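Local coordinates for protein arginase (Trypanosoma brucei brucei, PDB 4RHJ) that is of unknown function, an arginase-like protein with the arginase-deacetylase fold that evolved without the binuclear manganese cluster, at residues K24-G36 with L124-V136. Sequence-based numbering, arbitrary orientation.
Sequences KFLMNVKGVTPRG and LEASTELLEKGYV
K133 reaches across to segment 24-36 and gives its ammonium to the main-chain carbonyls of K30 and V32 in two hydrogen bonds. NZ lies 2.8 Å from K30 O, nearly in line with that C=O (163°). It is 2.9 Å from V32 O, where the donor is tilted a little from the carbonyl plane. The side chain runs extended as far as CE and turns only at its last torsion (chi4 -82°), which brings NZ between the two oxygens; K30 O and V32 O, on either side of G31 in the chain, thus share one cation.

V29 supplies the apolar part. Its CG2, anti to the backbone N, meets L130 CD2 at 3.8 Å and also lies near E129 CB. One turn earlier, A126 CB sits at the edge of the F25 ring, 3.5 Å from CE2.

Further along, R35 lies extended along K133 and G134, its CB 3.1 Å from K133 O and its CD near G134 O, while V32 CG1 approaches Y135 OH at 3.4 Å. G134 has positive phi and closes a Schellman motif, with Y135 N bonded to L130 O and G134 N bonded to L131 O.

The axes of 24-30 and 124-131 run nearly parallel (15°), 9.8 Å apart at their closest. F25 and L130 both reach C101 of strand 95-103, as expected for neighbouring helices covering one face of the parallel sheet in the α/β arginase-deacetylase fold.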
loop_
_atom_site.group_PDB
_atom_site.type_symbol
_atom_site.label_atom_id
_atom_site.label_comp_id
_atom_site.label_asym_id
_atom_site.label_seq_id
_atom_site.Cartn_x
_atom_site.Cartn_y
_atom_site.Cartn_z
ATOM N N LYS A 24 -13.447 35.831 -13.152
ATOM C CA LYS A 24 -13.937 35.826 -11.782
ATOM C C LYS A 24 -12.847 35.410 -10.804
ATOM O O LYS A 24 -12.807 35.919 -9.687
ATOM C CB LYS A 24 -15.151 34.900 -11.650
ATOM C CG LYS A 24 -15.656 34.677 -10.218
ATOM C CD LYS A 24 -16.921 33.810 -10.189
ATOM C CE LYS A 24 -17.213 33.269 -8.795
ATOM N NZ LYS A 24 -18.381 32.337 -8.779
ATOM N N PHE A 25 -11.966 34.494 -11.210
ATOM C CA PHE A 25 -10.827 34.151 -10.358
ATOM C C PHE A 25 -9.873 35.331 -10.343
ATOM O O PHE A 25 -9.392 35.748 -9.290
ATOM C CB PHE A 25 -10.088 32.888 -10.830
ATOM C CG PHE A 25 -8.834 32.595 -10.033
ATOM C CD1 PHE A 25 -8.909 31.937 -8.814
ATOM C CD2 PHE A 25 -7.590 33.010 -10.485
ATOM C CE1 PHE A 25 -7.776 31.683 -8.071
ATOM C CE2 PHE A 25 -6.460 32.759 -9.746
ATOM C CZ PHE A 25 -6.556 32.095 -8.530
ATOM N N LEU A 26 -9.610 35.866 -11.530
ATOM C CA LEU A 26 -8.727 37.010 -11.684
ATOM C C LEU A 26 -9.211 38.231 -10.901
ATOM O O LEU A 26 -8.426 38.834 -10.174
ATOM C CB LEU A 26 -8.571 37.343 -13.166
ATOM C CG LEU A 26 -7.874 36.214 -13.934
ATOM C CD1 LEU A 26 -7.794 36.521 -15.416
ATOM C CD2 LEU A 26 -6.492 35.938 -13.344
ATOM N N MET A 27 -10.493 38.576 -11.045
ATOM C CA MET A 27 -11.111 39.695 -10.318
ATOM C C MET A 27 -10.930 39.551 -8.818
ATOM O O MET A 27 -10.835 40.533 -8.087
ATOM C CB MET A 27 -12.610 39.798 -10.649
ATOM C CG MET A 27 -13.547 39.826 -9.427
ATOM S SD MET A 27 -14.729 38.453 -9.308
ATOM C CE MET A 27 -16.036 38.994 -10.404
ATOM N N ASN A 28 -10.870 38.304 -8.378
ATOM C CA ASN A 28 -10.778 37.953 -6.974
ATOM C C ASN A 28 -9.352 38.015 -6.408
ATOM O O ASN A 28 -9.144 38.522 -5.303
ATOM C CB ASN A 28 -11.353 36.553 -6.775
ATOM C CG ASN A 28 -11.345 36.122 -5.337
ATOM O OD1 ASN A 28 -10.536 35.291 -4.924
ATOM N ND2 ASN A 28 -12.250 36.689 -4.556
ATOM N N VAL A 29 -8.380 37.502 -7.161
ATOM C CA VAL A 29 -6.992 37.452 -6.693
ATOM C C VAL A 29 -6.427 38.856 -6.471
ATOM O O VAL A 29 -5.656 39.092 -5.538
ATOM C CB VAL A 29 -6.072 36.662 -7.680
ATOM C CG1 VAL A 29 -5.819 37.427 -8.970
ATOM C CG2 VAL A 29 -4.752 36.320 -7.013
ATOM N N LYS A 30 -6.837 39.793 -7.314
ATOM C CA LYS A 30 -6.265 41.121 -7.280
ATOM C C LYS A 30 -6.552 41.798 -5.949
ATOM O O LYS A 30 -5.635 42.234 -5.264
ATOM C CB LYS A 30 -6.800 41.969 -8.437
ATOM C CG LYS A 30 -6.549 41.398 -9.829
ATOM C CD LYS A 30 -6.968 42.401 -10.911
ATOM C CE LYS A 30 -6.929 41.787 -12.307
ATOM N NZ LYS A 30 -7.479 42.686 -13.372
ATOM N N GLY A 31 -7.825 41.856 -5.575
ATOM C CA GLY A 31 -8.261 42.669 -4.449
ATOM C C GLY A 31 -8.203 42.098 -3.039
ATOM O O GLY A 31 -8.922 42.561 -2.157
ATOM N N VAL A 32 -7.351 41.104 -2.820
ATOM C CA VAL A 32 -7.222 40.501 -1.495
ATOM C C VAL A 32 -6.364 41.403 -0.614
ATOM O O VAL A 32 -5.272 41.793 -1.012
ATOM C CB VAL A 32 -6.615 39.080 -1.570
ATOM C CG1 VAL A 32 -6.287 38.555 -0.185
ATOM C CG2 VAL A 32 -7.573 38.147 -2.265
ATOM N N THR A 33 -6.877 41.753 0.564
ATOM C CA THR A 33 -6.205 42.708 1.438
ATOM C C THR A 33 -4.820 42.181 1.752
ATOM O O THR A 33 -4.675 41.064 2.228
ATOM C CB THR A 33 -6.984 42.965 2.758
ATOM O OG1 THR A 33 -8.199 43.681 2.486
ATOM C CG2 THR A 33 -6.135 43.778 3.719
ATOM N N PRO A 34 -3.791 42.979 1.449
ATOM C CA PRO A 34 -2.406 42.534 1.601
ATOM C C PRO A 34 -2.039 42.098 3.017
ATOM O O PRO A 34 -2.618 42.557 4.003
ATOM C CB PRO A 34 -1.598 43.771 1.196
ATOM C CG PRO A 34 -2.550 44.917 1.283
ATOM C CD PRO A 34 -3.868 44.349 0.918
ATOM N N ARG A 35 -1.078 41.188 3.083
ATOM C CA ARG A 35 -0.429 40.800 4.315
ATOM C C ARG A 35 0.080 42.043 5.038
ATOM O O ARG A 35 0.802 42.847 4.449
ATOM C CB ARG A 35 0.710 39.838 3.993
ATOM C CG ARG A 35 1.589 39.455 5.138
ATOM C CD ARG A 35 2.903 38.984 4.596
ATOM N NE ARG A 35 3.706 38.341 5.614
ATOM C CZ ARG A 35 4.928 37.879 5.397
ATOM N NH1 ARG A 35 5.467 37.996 4.188
ATOM N NH2 ARG A 35 5.602 37.293 6.376
ATOM N N GLY A 36 -0.304 42.213 6.302
ATOM C CA GLY A 36 0.065 43.402 7.056
ATOM C C GLY A 36 1.311 43.288 7.918
ATOM O O GLY A 36 2.108 42.355 7.778
ATOM N N LEU A 124 0.502 32.533 -14.073
ATOM C CA LEU A 124 1.589 33.479 -13.910
ATOM C C LEU A 124 1.052 34.739 -13.236
ATOM O O LEU A 124 1.682 35.309 -12.371
ATOM C CB LEU A 124 2.212 33.784 -15.274
ATOM C CG LEU A 124 3.586 34.408 -15.475
ATOM C CD1 LEU A 124 4.700 33.373 -15.393
ATOM C CD2 LEU A 124 3.611 35.156 -16.803
ATOM N N GLU A 125 -0.135 35.164 -13.634
ATOM C CA GLU A 125 -0.729 36.373 -13.074
ATOM C C GLU A 125 -1.230 36.185 -11.644
ATOM O O GLU A 125 -1.066 37.070 -10.804
ATOM C CB GLU A 125 -1.873 36.852 -13.959
ATOM C CG GLU A 125 -3.007 37.464 -13.189
ATOM C CD GLU A 125 -3.892 38.266 -14.074
ATOM O OE1 GLU A 125 -3.619 38.280 -15.293
ATOM O OE2 GLU A 125 -4.843 38.880 -13.554
ATOM N N ALA A 126 -1.848 35.039 -11.370
ATOM C CA ALA A 126 -2.236 34.697 -10.006
ATOM C C ALA A 126 -1.016 34.626 -9.089
ATOM O O ALA A 126 -0.967 35.302 -8.067
ATOM C CB ALA A 126 -2.981 33.381 -9.980
ATOM N N SER A 127 -0.034 33.814 -9.464
ATOM C CA SER A 127 1.154 33.611 -8.647
ATOM C C SER A 127 1.851 34.940 -8.365
ATOM O O SER A 127 2.215 35.241 -7.222
ATOM C CB SER A 127 2.108 32.639 -9.334
ATOM O OG SER A 127 2.441 33.082 -10.638
ATOM N N THR A 128 2.020 35.734 -9.414
ATOM C CA THR A 128 2.553 37.092 -9.292
ATOM C C THR A 128 1.758 37.961 -8.295
ATOM O O THR A 128 2.337 38.705 -7.492
ATOM C CB THR A 128 2.565 37.802 -10.660
ATOM O OG1 THR A 128 3.550 37.209 -11.520
ATOM C CG2 THR A 128 2.875 39.266 -10.488
ATOM N N GLU A 129 0.433 37.849 -8.345
ATOM C CA GLU A 129 -0.438 38.678 -7.518
ATOM C C GLU A 129 -0.611 38.089 -6.122
ATOM O O GLU A 129 -1.140 38.741 -5.230
ATOM C CB GLU A 129 -1.808 38.860 -8.179
ATOM C CG GLU A 129 -2.572 40.091 -7.715
ATOM C CD GLU A 129 -2.534 41.245 -8.713
ATOM O OE1 GLU A 129 -1.812 41.158 -9.724
ATOM O OE2 GLU A 129 -3.239 42.248 -8.498
ATOM N N LEU A 130 -0.162 36.855 -5.941
ATOM C CA LEU A 130 -0.135 36.231 -4.623
ATOM C C LEU A 130 1.198 36.493 -3.934
ATOM O O LEU A 130 1.266 36.696 -2.715
ATOM C CB LEU A 130 -0.381 34.724 -4.727
ATOM C CG LEU A 130 -1.852 34.369 -4.924
ATOM C CD1 LEU A 130 -2.109 32.871 -4.780
ATOM C CD2 LEU A 130 -2.732 35.200 -3.985
ATOM N N LEU A 131 2.254 36.483 -4.741
ATOM C CA LEU A 131 3.614 36.696 -4.276
ATOM C C LEU A 131 3.875 38.155 -3.972
ATOM O O LEU A 131 4.644 38.465 -3.069
ATOM C CB LEU A 131 4.624 36.207 -5.312
ATOM C CG LEU A 131 4.831 34.707 -5.428
ATOM C CD1 LEU A 131 5.772 34.411 -6.576
ATOM C CD2 LEU A 131 5.362 34.165 -4.119
ATOM N N GLU A 132 3.249 39.052 -4.725
ATOM C CA GLU A 132 3.416 40.468 -4.462
ATOM C C GLU A 132 2.962 40.775 -3.041
ATOM O O GLU A 132 3.607 41.551 -2.329
ATOM C CB GLU A 132 2.647 41.313 -5.481
ATOM C CG GLU A 132 3.411 41.529 -6.759
ATOM C CD GLU A 132 2.598 42.233 -7.824
ATOM O OE1 GLU A 132 1.718 43.048 -7.476
ATOM O OE2 GLU A 132 2.847 41.972 -9.016
ATOM N N LYS A 133 1.885 40.124 -2.613
ATOM C CA LYS A 133 1.278 40.436 -1.321
ATOM C C LYS A 133 1.851 39.641 -0.143
ATOM O O LYS A 133 1.371 39.752 0.975
ATOM C CB LYS A 133 -0.234 40.218 -1.379
ATOM C CG LYS A 133 -0.961 40.854 -2.543
ATOM C CD LYS A 133 -2.439 40.474 -2.493
ATOM C CE LYS A 133 -3.261 41.139 -3.594
ATOM N NZ LYS A 133 -3.661 42.537 -3.263
ATOM N N GLY A 134 2.876 38.845 -0.387
ATOM C CA GLY A 134 3.524 38.137 0.700
ATOM C C GLY A 134 2.801 36.884 1.164
ATOM O O GLY A 134 2.981 36.446 2.299
ATOM N N TYR A 135 1.974 36.305 0.298
ATOM C CA TYR A 135 1.426 34.976 0.553
ATOM C C TYR A 135 2.334 34.006 -0.164
ATOM O O TYR A 135 2.845 34.339 -1.234
ATOM C CB TYR A 135 -0.011 34.827 0.048
ATOM C CG TYR A 135 -0.969 35.883 0.552
ATOM C CD1 TYR A 135 -0.932 37.164 0.044
ATOM C CD2 TYR A 135 -1.914 35.599 1.525
ATOM C CE1 TYR A 135 -1.785 38.130 0.487
ATOM C CE2 TYR A 135 -2.780 36.578 1.979
ATOM C CZ TYR A 135 -2.702 37.850 1.443
ATOM O OH TYR A 135 -3.532 38.881 1.834
ATOM N N VAL A 136 2.566 32.839 0.443
ATOM C CA VAL A 136 3.206 31.700 -0.220
ATOM C C VAL A 136 2.143 30.991 -1.065
ATOM O O VAL A 136 1.219 30.393 -0.529
ATOM C CB VAL A 136 3.831 30.685 0.785
ATOM C CG1 VAL A 136 4.140 29.349 0.109
ATOM C CG2 VAL A 136 5.081 31.230 1.424
#